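Local coordinates for protein histidine acid phosphatase (Hafnia alvei, PDB 4ARU) that is a histidine acid phosphatase, a member of branch 2 of the histidine phosphatase superfamily, at residues L157-R160 with Y161-S164; C189-S192 with Q193-S197; A217-L220 with A221-L225; S248-K251 with L252-A255; N254-F257 with D258-R262. All blocks are in the same frame, centred on the assembly; numbering follows the deposited sequence. Where two conformers were deposited one is given.

Interaction 1 of 5, residues L157-R160 with Y161-S164; sequences LNQR and YQAS
The aliphatic part of Arg160 runs along the ring of its chain neighbour Tyr161, both side chains heading in one direction. CG of Arg160 sits 3.7 Å from the centroid of the Tyr161 ring and 17° off its normal, a CH-pi contact over the face, and CD of Arg160 carries on to 3.4 Å from Tyr161 OH. This course follows from the extended start of the arginine, whose CG is anti to the backbone N (chi1 177°). A long flexible chain suits the place, since its apolar part can cover an aromatic while its charge moves on. Apolar packing is slighter near Leu157, whose CD1 lies 4.0 Å from Tyr161 CE2.

Water joins the polar ends: one molecule accepts from Arg160 NH1 at 3.0 Å and is hydrogen-bonded to Tyr161 OH at 2.7 Å, in the plane of both flat groups. The other end of the guanidinium, NH2, donates to Ala150 O. A second water takes Gln162 N and gives to Gln159 O, joining the first amide of the helix to the turn.

The backbone bonds run three residues back. Tyr161 N donates to Asn158 O at 3.0 Å, and Arg160 N to Leu157 O at 3.0 Å, while the Asn158 amide reaches out to Ser197 and Met195. Two successive turns of the 3-10 type (i to i+3) thus lead into Tyr161, the N-cap position of helix 162-172.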
loop_
_atom_site.group_PDB
_atom_site.type_symbol
_atom_site.label_atom_id
_atom_site.label_comp_id
_atom_site.label_asym_id
_atom_site.label_seq_id
_atom_site.Cartn_x
_atom_site.Cartn_y
_atom_site.Cartn_z
ATOM N N LEU A 157 9.912 -21.654 5.942
ATOM C CA LEU A 157 9.804 -20.635 4.884
ATOM C C LEU A 157 11.144 -20.209 4.299
ATOM O O LEU A 157 11.217 -19.898 3.106
ATOM C CB LEU A 157 9.087 -19.406 5.424
ATOM C CG LEU A 157 8.659 -18.368 4.390
ATOM C CD1 LEU A 157 7.562 -18.897 3.493
ATOM C CD2 LEU A 157 8.230 -17.076 5.043
ATOM N N ASN A 158 12.213 -20.155 5.096
ATOM C CA ASN A 158 13.471 -19.671 4.546
ATOM C C ASN A 158 13.931 -20.553 3.375
ATOM O O ASN A 158 14.675 -20.086 2.510
ATOM C CB ASN A 158 14.623 -19.685 5.563
ATOM C CG ASN A 158 14.446 -18.671 6.688
ATOM O OD1 ASN A 158 13.455 -17.935 6.736
ATOM N ND2 ASN A 158 15.463 -18.617 7.558
ATOM N N GLN A 159 13.569 -21.824 3.399
ATOM C CA GLN A 159 14.004 -22.746 2.354
ATOM C C GLN A 159 13.460 -22.409 0.970
ATOM O O GLN A 159 14.011 -22.920 -0.028
ATOM C CB GLN A 159 13.696 -24.179 2.754
ATOM C CG GLN A 159 14.445 -24.656 4.003
ATOM C CD GLN A 159 15.908 -24.181 4.098
ATOM O OE1 GLN A 159 16.291 -23.449 5.044
ATOM N NE2 GLN A 159 16.719 -24.538 3.109
ATOM N N ARG A 160 12.407 -21.612 0.927
ATOM C CA ARG A 160 11.788 -21.168 -0.311
ATOM C C ARG A 160 12.589 -20.036 -0.947
ATOM O O ARG A 160 12.432 -19.736 -2.137
ATOM C CB ARG A 160 10.342 -20.710 -0.050
ATOM C CG ARG A 160 9.594 -20.155 -1.244
ATOM C CD ARG A 160 8.152 -19.950 -0.901
ATOM N NE ARG A 160 7.462 -21.213 -0.686
ATOM C CZ ARG A 160 6.233 -21.319 -0.202
ATOM N NH1 ARG A 160 5.570 -20.214 0.209
ATOM N NH2 ARG A 160 5.684 -22.543 -0.115
ATOM N N TYR A 161 13.414 -19.367 -0.160
ATOM C CA TYR A 161 14.061 -18.120 -0.573
ATOM C C TYR A 161 15.566 -18.126 -0.382
ATOM O O TYR A 161 16.163 -17.094 -0.039
ATOM C CB TYR A 161 13.430 -16.932 0.176
ATOM C CG TYR A 161 11.981 -16.779 -0.107
ATOM C CD1 TYR A 161 11.533 -16.341 -1.332
ATOM C CD2 TYR A 161 11.051 -17.126 0.841
ATOM C CE1 TYR A 161 10.165 -16.218 -1.597
ATOM C CE2 TYR A 161 9.691 -17.041 0.596
ATOM C CZ TYR A 161 9.248 -16.586 -0.626
ATOM O OH TYR A 161 7.904 -16.529 -0.953
ATOM N N GLN A 162 16.217 -19.248 -0.649
ATOM C CA GLN A 162 17.633 -19.361 -0.403
ATOM C C GLN A 162 18.467 -18.350 -1.178
ATOM O O GLN A 162 19.326 -17.690 -0.584
ATOM C CB GLN A 162 18.072 -20.797 -0.612
ATOM C CG GLN A 162 17.576 -21.703 0.523
ATOM C CD GLN A 162 18.069 -21.254 1.941
ATOM O OE1 GLN A 162 17.330 -20.677 2.764
ATOM N NE2 GLN A 162 19.351 -21.529 2.212
ATOM N N ALA A 163 18.218 -18.172 -2.462
ATOM C CA ALA A 163 19.014 -17.211 -3.243
ATOM C C ALA A 163 18.856 -15.759 -2.790
ATOM O O ALA A 163 19.817 -15.001 -2.666
ATOM C CB ALA A 163 18.673 -17.337 -4.718
ATOM N N SER A 164 17.627 -15.357 -2.516
ATOM C CA SER A 164 17.322 -14.008 -2.084
ATOM C C SER A 164 17.923 -13.718 -0.708
ATOM O O SER A 164 18.489 -12.637 -0.464
ATOM C CB SER A 164 15.815 -13.798 -2.070
ATOM O OG SER A 164 15.288 -13.828 -3.385
HETATM O O HOH W 1 15.176 -21.640 -2.235
HETATM O O HOH W 2 5.886 -17.249 0.718
#

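Interaction 2 of 5, residues C189-S192 with Q193-S197; sequences CDFS and QAMPS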
loop_
_atom_site.group_PDB
_atom_site.type_symbol
_atom_site.label_atom_id
_atom_site.label_comp_id
_atom_site.label_asym_id
_atom_site.label_seq_id
_atom_site.Cartn_x
_atom_site.Cartn_y
_atom_site.Cartn_z
ATOM N N CYS A 189 28.363 -18.648 10.333
ATOM C CA CYS A 189 27.245 -17.743 10.564
ATOM C C CYS A 189 26.554 -17.459 9.229
ATOM O O CYS A 189 27.014 -16.662 8.413
ATOM C CB CYS A 189 27.746 -16.457 11.205
ATOM S SG CYS A 189 26.484 -15.325 11.830
ATOM N N ASP A 190 25.459 -18.173 8.998
ATOM C CA ASP A 190 24.688 -18.095 7.740
ATOM C C ASP A 190 23.365 -17.398 8.045
ATOM O O ASP A 190 22.695 -17.755 8.988
ATOM C CB ASP A 190 24.443 -19.526 7.206
ATOM C CG ASP A 190 23.553 -19.562 5.979
ATOM O OD1 ASP A 190 22.321 -19.631 6.126
ATOM O OD2 ASP A 190 24.104 -19.504 4.851
ATOM N N PHE A 191 22.995 -16.406 7.239
ATOM C CA PHE A 191 21.851 -15.547 7.514
ATOM C C PHE A 191 20.593 -16.367 7.671
ATOM O O PHE A 191 19.860 -16.213 8.648
ATOM C CB PHE A 191 21.728 -14.506 6.391
ATOM C CG PHE A 191 20.692 -13.423 6.631
ATOM C CD1 PHE A 191 20.954 -12.379 7.502
ATOM C CD2 PHE A 191 19.520 -13.363 5.899
ATOM C CE1 PHE A 191 20.047 -11.356 7.674
ATOM C CE2 PHE A 191 18.604 -12.340 6.084
ATOM C CZ PHE A 191 18.859 -11.342 6.973
ATOM N N SER A 192 20.339 -17.263 6.730
ATOM C CA SER A 192 19.141 -18.116 6.787
ATOM C C SER A 192 19.149 -19.088 7.997
ATOM O O SER A 192 18.141 -19.196 8.693
ATOM C CB SER A 192 18.995 -18.906 5.484
ATOM O OG SER A 192 17.867 -19.808 5.563
ATOM N N GLN A 193 20.257 -19.767 8.232
ATOM C CA GLN A 193 20.370 -20.753 9.304
ATOM C C GLN A 193 20.238 -20.073 10.666
ATOM O O GLN A 193 19.639 -20.624 11.583
ATOM C CB GLN A 193 21.733 -21.444 9.210
ATOM C CG GLN A 193 21.906 -22.671 10.108
ATOM C CD GLN A 193 22.096 -22.333 11.576
ATOM O OE1 GLN A 193 22.698 -21.323 11.906
ATOM N NE2 GLN A 193 21.577 -23.184 12.467
ATOM N N ALA A 194 20.835 -18.893 10.783
ATOM C CA ALA A 194 20.835 -18.146 12.042
ATOM C C ALA A 194 19.441 -17.678 12.468
ATOM O O ALA A 194 19.205 -17.475 13.664
ATOM C CB ALA A 194 21.778 -16.970 11.960
ATOM N N MET A 195 18.556 -17.455 11.491
ATOM C CA MET A 195 17.272 -16.808 11.713
ATOM C C MET A 195 16.147 -17.561 11.018
ATOM O O MET A 195 15.554 -17.077 10.067
ATOM C CB MET A 195 17.289 -15.353 11.238
ATOM C CG MET A 195 18.230 -14.533 12.086
ATOM S SD MET A 195 18.277 -12.800 11.534
ATOM C CE MET A 195 19.978 -12.684 11.029
ATOM N N PRO A 196 15.820 -18.741 11.553
ATOM C CA PRO A 196 14.668 -19.458 11.013
ATOM C C PRO A 196 13.372 -18.666 11.087
ATOM O O PRO A 196 13.185 -17.850 11.999
ATOM C CB PRO A 196 14.608 -20.721 11.869
ATOM C CG PRO A 196 15.235 -20.309 13.143
ATOM C CD PRO A 196 16.370 -19.402 12.744
ATOM N N SER A 197 12.491 -18.827 10.103
ATOM C CA SER A 197 11.190 -18.175 10.153
ATOM C C SER A 197 10.310 -18.737 11.271
ATOM O O SER A 197 10.333 -19.951 11.554
ATOM C CB SER A 197 10.441 -18.308 8.797
ATOM O OG SER A 197 11.002 -17.522 7.787
HETATM O O HOH W 3 24.498 -19.791 11.031
#
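A capped helix start forms this contact, with Asp190 in the N-cap position of the short helix 191-194. Its OD1 accepts from Gln193 N at 3.0 Å and 162°, through the lone pair that points away from the other carboxylate oxygen. Aspartate suits an N-cap because its short side chain can fold back onto a backbone NH that has no helical carbonyl before it; CG anti to the backbone N (chi1 175°) brings the carboxylate there. In a capping box the third helical residue would return a bond to the cap's own NH. Here a water-mediated link stands in its place, the water accepting from Asp190 N at 2.8 Å and donating to Gln193 OE1.

The single helical turn closes with Ala194 N on Asp190 O at 2.8 Å. Beyond it the bonds fade: Met195 N, at the first residue to leave helical geometry, makes only weak ones, to Phe191 O and Ser192 O. On the buried side CE of Met195 comes to 3.6 Å from Phe191 CE1, and its SD stands 5.0 Å from the Phe191 ring centroid, an oblique Met-aromatic contact. Phe174 meets the same ring edge-to-face, and the disulfide of Cys189 with Cys180 ties down the chain just before the cap.

Exposed Asp190 and Gln193 therefore hold the outer side of the turn, and polarisable sulfur and ring the inner; the partial positive charge of the helix start would probably favour the negative carboxylate of Asp190.

Interaction 3 of 5, residues A217-L220 with A221-L225; sequences ASTL and AEIFL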
loop_
_atom_site.group_PDB
_atom_site.type_symbol
_atom_site.label_atom_id
_atom_site.label_comp_id
_atom_site.label_asym_id
_atom_site.label_seq_id
_atom_site.Cartn_x
_atom_site.Cartn_y
_atom_site.Cartn_z
ATOM N N ALA A 217 14.662 -9.483 6.408
ATOM C CA ALA A 217 15.064 -9.091 5.065
ATOM C C ALA A 217 14.006 -8.278 4.365
ATOM O O ALA A 217 14.329 -7.343 3.614
ATOM C CB ALA A 217 15.442 -10.288 4.225
ATOM N N SER A 218 12.728 -8.567 4.596
ATOM C CA SER A 218 11.612 -7.798 4.007
ATOM C C SER A 218 11.754 -6.325 4.416
ATOM O O SER A 218 11.643 -5.401 3.600
ATOM C CB SER A 218 10.236 -8.291 4.474
ATOM O OG SER A 218 9.225 -7.372 4.137
ATOM N N THR A 219 11.990 -6.095 5.693
ATOM C CA THR A 219 12.109 -4.749 6.210
ATOM C C THR A 219 13.341 -4.057 5.610
ATOM O O THR A 219 13.244 -2.917 5.157
ATOM C CB THR A 219 12.283 -4.799 7.719
ATOM O OG1 THR A 219 11.101 -5.370 8.292
ATOM C CG2 THR A 219 12.497 -3.446 8.293
ATOM N N LEU A 220 14.473 -4.748 5.567
ATOM C CA LEU A 220 15.716 -4.170 5.069
ATOM C C LEU A 220 15.555 -3.863 3.606
ATOM O O LEU A 220 16.044 -2.796 3.135
ATOM C CB LEU A 220 16.887 -5.066 5.346
ATOM C CG LEU A 220 17.077 -5.417 6.841
ATOM C CD1 LEU A 220 18.286 -6.317 6.999
ATOM C CD2 LEU A 220 17.127 -4.161 7.703
ATOM N N ALA A 221 14.968 -4.786 2.843
ATOM C CA ALA A 221 14.823 -4.559 1.416
ATOM C C ALA A 221 13.990 -3.325 1.110
ATOM O O ALA A 221 14.335 -2.555 0.213
ATOM C CB ALA A 221 14.191 -5.774 0.729
ATOM N N GLU A 222 12.921 -3.139 1.867
ATOM C CA GLU A 222 12.117 -1.942 1.710
ATOM C C GLU A 222 12.900 -0.675 2.092
ATOM O O GLU A 222 12.767 0.381 1.422
ATOM C CB GLU A 222 10.801 -2.092 2.502
ATOM C CG GLU A 222 9.930 -0.878 2.500
ATOM C CD GLU A 222 9.234 -0.595 1.182
ATOM O OE1 GLU A 222 9.159 -1.504 0.288
ATOM O OE2 GLU A 222 8.757 0.551 1.017
ATOM N N ILE A 223 13.727 -0.760 3.123
ATOM C CA ILE A 223 14.547 0.401 3.477
ATOM C C ILE A 223 15.489 0.765 2.315
ATOM O O ILE A 223 15.672 1.944 1.999
ATOM C CB ILE A 223 15.299 0.216 4.817
ATOM C CG1 ILE A 223 14.241 0.201 5.931
ATOM C CG2 ILE A 223 16.410 1.260 4.959
ATOM C CD1 ILE A 223 14.778 -0.251 7.260
ATOM N N PHE A 224 16.121 -0.218 1.661
ATOM C CA PHE A 224 16.979 0.095 0.540
ATOM C C PHE A 224 16.181 0.775 -0.572
ATOM O O PHE A 224 16.652 1.731 -1.165
ATOM C CB PHE A 224 17.643 -1.169 -0.007
ATOM C CG PHE A 224 18.522 -1.898 0.981
ATOM C CD1 PHE A 224 19.236 -1.261 1.981
ATOM C CD2 PHE A 224 18.663 -3.256 0.867
ATOM C CE1 PHE A 224 20.053 -1.970 2.857
ATOM C CE2 PHE A 224 19.486 -3.980 1.744
ATOM C CZ PHE A 224 20.166 -3.343 2.733
ATOM N N LEU A 225 14.981 0.275 -0.848
ATOM C CA LEU A 225 14.162 0.880 -1.882
ATOM C C LEU A 225 13.841 2.339 -1.506
ATOM O O LEU A 225 13.827 3.233 -2.355
ATOM C CB LEU A 225 12.875 0.089 -2.027
ATOM C CG LEU A 225 11.999 0.592 -3.191
ATOM C CD1 LEU A 225 11.569 -0.582 -4.016
ATOM C CD2 LEU A 225 10.826 1.424 -2.757
#
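CG2 of Thr219 and CD1 of Ile223 meet at 4.1 Å along one flank of the helix, one turn apart. The threonine methyl can face along the helix because it stands anti to the backbone N, while OG1 beside that nitrogen (chi1 -63°) turns back to Gly215 O in a weak hydrogen bond. A beta-branched residue thus gives one branch to its neighbour and the other to the backbone. Ile223 keeps CG1 close to the previous turn, 3.4 Å from Thr219 O.

Phe224 meets Leu220 differently. One face of its ring lies over the carbonyl oxygen, with Leu220 O 3.4 Å from Phe224 CG and displaced toward the rim. That oxygen is also gripped by Phe224 N at 3.0 Å.

All this belongs to a regular alpha-helix, 213-229, in which each amide reaches four residues back; the shortest of these bonds here, Ala221 N to Ala217 O, measures 2.7 Å. Ala217 and Ala221 pack on Leu252 and Leu249 of helix 243-262, where small side chains allow close approach. Leu220 and Phe224 pack on Met168 of helix 162-172, which Ala217 also touches.

With CG anti to the backbone N (chi1 176°) and a bend at chi2, the Glu222 chain carries OE2 away into a salt bridge with Arg18, the arginine of the family's RHG signature. A bound tartaric acid, probably from the crystallisation liquor, lies about 5 Å from the Glu222 side chain.

Interaction 4 of 5, residues S248-K251 with L252-A255; sequences SLLK and LHNA
Leu252, Lys251 and Leu250 contribute most to this turn of helix 243-262, and Leu252 meets the preceding segment mainly at Leu249. Its CB lies 3.4 Å from Leu249 O, and its amide N donates to the same oxygen at 3.1 Å. This bond spans three residues instead of four and is bent to 139°, the donor rising well out of the carbonyl plane. The four-residue alternative is stretched, with Ser248 O 3.9 Å from Leu252 N. A branched aliphatic chain fits here because it enters the buried seam beside Ala217 of helix 213-229.

Leu250 lies at the irregularity, and its flattened psi of -17° fits the tightened turn. The side chain runs alongside His253, CD1 coming to 3.8 Å from His253 CB and passing obliquely by the ring. Its carbonyl oxygen returns to ordinary alpha-helical pairing: Asn254 N meets Leu250 O at 2.8 Å, nearly straight at 167°. Helix 243-262 thus carries a single 3-10-type turn (Leu252 N to Leu249 O) in an alpha-helical run here, packing against helices 162-172 and 213-229.

Lys251 is the exposed member. Ala255 N donates to its carbonyl O at 2.9 Å, and Ala255 CB rests 3.3 Å from Lys251 O. The lysine chain, extended at first and bent at chi3, brushes Ser164, as suits a residue whose aliphatic length lies on the protein while its charge can reach the surface. His253 and Asn254 use their polar ends on other parts of the fold: His253 ND1 is hydrogen-bonded to Ser218 OG, and Asn254 OD1 accepts from Asn329 N.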
loop_
_atom_site.group_PDB
_atom_site.type_symbol
_atom_site.label_atom_id
_atom_site.label_comp_id
_atom_site.label_asym_id
_atom_site.label_seq_id
_atom_site.Cartn_x
_atom_site.Cartn_y
_atom_site.Cartn_z
ATOM N N SER A 248 15.204 -9.545 -6.645
ATOM C CA SER A 248 15.437 -10.656 -5.741
ATOM C C SER A 248 15.265 -10.200 -4.299
ATOM O O SER A 248 14.644 -10.888 -3.489
ATOM C CB SER A 248 16.853 -11.212 -5.979
ATOM O OG SER A 248 17.144 -12.226 -5.012
ATOM N N LEU A 249 15.755 -9.023 -3.943
ATOM C CA LEU A 249 15.575 -8.543 -2.571
ATOM C C LEU A 249 14.112 -8.215 -2.259
ATOM O O LEU A 249 13.559 -8.562 -1.192
ATOM C CB LEU A 249 16.421 -7.305 -2.343
ATOM C CG LEU A 249 17.927 -7.489 -2.452
ATOM C CD1 LEU A 249 18.692 -6.141 -2.478
ATOM C CD2 LEU A 249 18.434 -8.420 -1.338
ATOM N N LEU A 250 13.430 -7.564 -3.195
ATOM C CA LEU A 250 12.034 -7.180 -2.929
ATOM C C LEU A 250 11.105 -8.387 -2.979
ATOM O O LEU A 250 10.041 -8.321 -2.399
ATOM C CB LEU A 250 11.584 -6.055 -3.894
ATOM C CG LEU A 250 11.791 -4.606 -3.361
ATOM C CD1 LEU A 250 11.026 -4.263 -2.066
ATOM C CD2 LEU A 250 13.268 -4.313 -3.216
ATOM N N LYS A 251 11.541 -9.490 -3.574
ATOM C CA LYS A 251 10.779 -10.743 -3.526
ATOM C C LYS A 251 10.491 -11.121 -2.076
ATOM O O LYS A 251 9.387 -11.550 -1.714
ATOM C CB LYS A 251 11.568 -11.851 -4.218
ATOM C CG LYS A 251 10.836 -13.174 -4.210
ATOM C CD LYS A 251 11.402 -14.200 -5.182
ATOM C CE LYS A 251 12.869 -14.367 -5.034
ATOM N NZ LYS A 251 13.291 -15.530 -5.867
ATOM N N LEU A 252 11.443 -10.885 -1.199
ATOM C CA LEU A 252 11.273 -11.203 0.214
ATOM C C LEU A 252 10.234 -10.306 0.853
ATOM O O LEU A 252 9.429 -10.738 1.666
ATOM C CB LEU A 252 12.606 -11.050 0.959
ATOM C CG LEU A 252 13.698 -12.031 0.505
ATOM C CD1 LEU A 252 15.100 -11.523 0.855
ATOM C CD2 LEU A 252 13.480 -13.388 1.133
ATOM N N HIS A 253 10.254 -9.024 0.491
ATOM C CA HIS A 253 9.289 -8.096 1.023
ATOM C C HIS A 253 7.896 -8.444 0.524
ATOM O O HIS A 253 6.954 -8.453 1.307
ATOM C CB HIS A 253 9.719 -6.701 0.572
ATOM C CG HIS A 253 8.744 -5.626 0.924
ATOM N ND1 HIS A 253 8.668 -5.071 2.183
ATOM C CD2 HIS A 253 7.838 -4.968 0.169
ATOM C CE1 HIS A 253 7.731 -4.142 2.202
ATOM N NE2 HIS A 253 7.223 -4.050 0.990
ATOM N N ASN A 254 7.749 -8.726 -0.775
ATOM C CA ASN A 254 6.427 -9.032 -1.298
ATOM C C ASN A 254 5.887 -10.331 -0.717
ATOM O O ASN A 254 4.686 -10.462 -0.482
ATOM C CB ASN A 254 6.448 -9.069 -2.803
ATOM C CG ASN A 254 6.735 -7.708 -3.402
ATOM O OD1 ASN A 254 6.299 -6.663 -2.870
ATOM N ND2 ASN A 254 7.446 -7.694 -4.515
ATOM N N ALA A 255 6.775 -11.257 -0.383
ATOM C CA ALA A 255 6.347 -12.511 0.224
ATOM C C ALA A 255 5.851 -12.275 1.644
ATOM O O ALA A 255 4.830 -12.817 2.060
ATOM C CB ALA A 255 7.468 -13.515 0.190
#

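Interaction 5 of 5, residues N254-F257 with D258-R262; sequences NAQF and DLMSR
Phe257 O receives two backbone donors at once, Ser261 N at 2.9 Å and Arg262 N at 3.0 Å, which marks the last turn of helix 243-262 as a wider, pi-type turn. The Arg262 bond lies in the carbonyl plane, whereas that from Ser261 tilts out of it by 32°. Just before the widening the bonds are of the alpha type, as in Asp258 N to Asn254 O at 2.9 Å.

Side chains meet more lightly. In the conformer given for Met260, Gln256 crosses it at about a right angle, its NE2 3.8 Å from Met260 CB, while Gln256 OE1 is held by Ser218 OG of helix 213-229. An amide suits this site because it can bond across to another helix while its NE2 lies beside the methylenes of Met260. Leu259 sends CG to 3.4 Å from Ala255 O and packs against Leu157.

Further out, Phe257 lies against Asp307 and Thr308 of helix 307-317, and its ring meets that of His253. Asp258 OD1 accepts from Gln149 NE2, and Arg262 NE is hydrogen-bonded to Ser314 OG. With these outside partners in place, Arg262 NH1 forms a salt bridge with the same Asp258 OD1 at 2.8 Å, the oxygen only 1° out of the guanidinium plane.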
loop_
_atom_site.group_PDB
_atom_site.type_symbol
_atom_site.label_atom_id
_atom_site.label_comp_id
_atom_site.label_asym_id
_atom_site.label_seq_id
_atom_site.Cartn_x
_atom_site.Cartn_y
_atom_site.Cartn_z
ATOM N N ASN A 254 7.749 -8.726 -0.775
ATOM C CA ASN A 254 6.427 -9.032 -1.298
ATOM C C ASN A 254 5.887 -10.331 -0.717
ATOM O O ASN A 254 4.686 -10.462 -0.482
ATOM C CB ASN A 254 6.448 -9.069 -2.803
ATOM C CG ASN A 254 6.735 -7.708 -3.402
ATOM O OD1 ASN A 254 6.299 -6.663 -2.870
ATOM N ND2 ASN A 254 7.446 -7.694 -4.515
ATOM N N ALA A 255 6.775 -11.257 -0.383
ATOM C CA ALA A 255 6.347 -12.511 0.224
ATOM C C ALA A 255 5.851 -12.275 1.644
ATOM O O ALA A 255 4.830 -12.817 2.060
ATOM C CB ALA A 255 7.468 -13.515 0.190
ATOM N N GLN A 256 6.573 -11.477 2.413
ATOM C CA GLN A 256 6.143 -11.134 3.761
ATOM C C GLN A 256 4.765 -10.500 3.731
ATOM O O GLN A 256 3.897 -10.823 4.523
ATOM C CB GLN A 256 7.185 -10.256 4.422
ATOM C CG GLN A 256 6.905 -9.957 5.867
ATOM C CD GLN A 256 6.425 -8.599 6.041
ATOM O OE1 GLN A 256 6.939 -7.645 5.419
ATOM N NE2 GLN A 256 5.419 -8.450 6.879
ATOM N N PHE A 257 4.533 -9.614 2.766
ATOM C CA PHE A 257 3.238 -8.965 2.628
ATOM C C PHE A 257 2.156 -9.912 2.206
ATOM O O PHE A 257 1.033 -9.797 2.700
ATOM C CB PHE A 257 3.353 -7.720 1.707
ATOM C CG PHE A 257 3.669 -6.479 2.481
ATOM C CD1 PHE A 257 4.945 -6.313 3.079
ATOM C CD2 PHE A 257 2.720 -5.523 2.687
ATOM C CE1 PHE A 257 5.217 -5.234 3.853
ATOM C CE2 PHE A 257 2.998 -4.439 3.473
ATOM C CZ PHE A 257 4.246 -4.293 4.054
ATOM N N ASP A 258 2.450 -10.855 1.335
ATOM C CA ASP A 258 1.458 -11.851 0.949
ATOM C C ASP A 258 0.993 -12.619 2.183
ATOM O O ASP A 258 -0.209 -12.834 2.408
ATOM C CB ASP A 258 2.057 -12.820 -0.062
ATOM C CG ASP A 258 1.031 -13.805 -0.585
ATOM O OD1 ASP A 258 -0.048 -13.381 -1.087
ATOM O OD2 ASP A 258 1.231 -15.019 -0.452
ATOM N N LEU A 259 1.940 -12.997 3.035
ATOM C CA LEU A 259 1.634 -13.802 4.174
ATOM C C LEU A 259 0.967 -13.051 5.318
ATOM O O LEU A 259 0.022 -13.546 5.953
ATOM C CB LEU A 259 2.923 -14.483 4.698
ATOM C CG LEU A 259 3.568 -15.464 3.722
ATOM C CD1 LEU A 259 4.813 -16.080 4.382
ATOM C CD2 LEU A 259 2.638 -16.528 3.162
ATOM N N MET A 260 1.459 -11.855 5.592
ATOM C CA MET A 260 1.060 -11.124 6.791
ATOM C C MET A 260 -0.034 -10.089 6.535
ATOM O O MET A 260 -0.665 -9.595 7.475
ATOM C CB MET A 260 2.307 -10.498 7.421
ATOM C CG MET A 260 3.392 -11.533 7.752
ATOM S SD MET A 260 2.890 -13.047 8.586
ATOM C CE MET A 260 2.104 -12.273 9.989
ATOM N N SER A 261 -0.293 -9.786 5.275
ATOM C CA SER A 261 -1.333 -8.839 4.915
ATOM C C SER A 261 -2.346 -9.315 3.870
ATOM O O SER A 261 -3.509 -8.873 3.913
ATOM C CB SER A 261 -0.719 -7.520 4.470
ATOM O OG SER A 261 -0.055 -6.914 5.601
ATOM N N ARG A 262 -1.972 -10.186 2.946
ATOM C CA ARG A 262 -2.927 -10.675 1.953
ATOM C C ARG A 262 -3.716 -11.881 2.373
ATOM O O ARG A 262 -4.824 -12.067 1.941
ATOM C CB ARG A 262 -2.260 -10.962 0.590
ATOM C CG ARG A 262 -1.590 -9.759 -0.039
ATOM C CD ARG A 262 -1.192 -9.996 -1.505
ATOM N NE ARG A 262 -2.395 -10.168 -2.303
ATOM C CZ ARG A 262 -2.918 -11.326 -2.697
ATOM N NH1 ARG A 262 -2.374 -12.483 -2.410
ATOM N NH2 ARG A 262 -4.074 -11.340 -3.320
#

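Each contact is local, closing a turn between adjoining segments; interactions 1 to 4 follow one another along the chain, and 5 begins where 4 ends. Interaction 1 enters helix 162-172 and interaction 2 forms the short helix 191-194; Asn158 joins them through Ser197 OG and Met195 O. Interaction 3 lies on helix 213-229, touched by Phe191 of interaction 2 at Ala217. Interactions 4 and 5 share Asn254 and Ala255 of helix 243-262; none nests inside another. That helix meets interaction 1 through Ser248 with Ser164 and through Leu259 with Leu157, and interaction 3 where Ala221 packs on Leu249. Their side chains pack helices 162-172, 213-229 and 243-262 against one another, with 191-194 alongside.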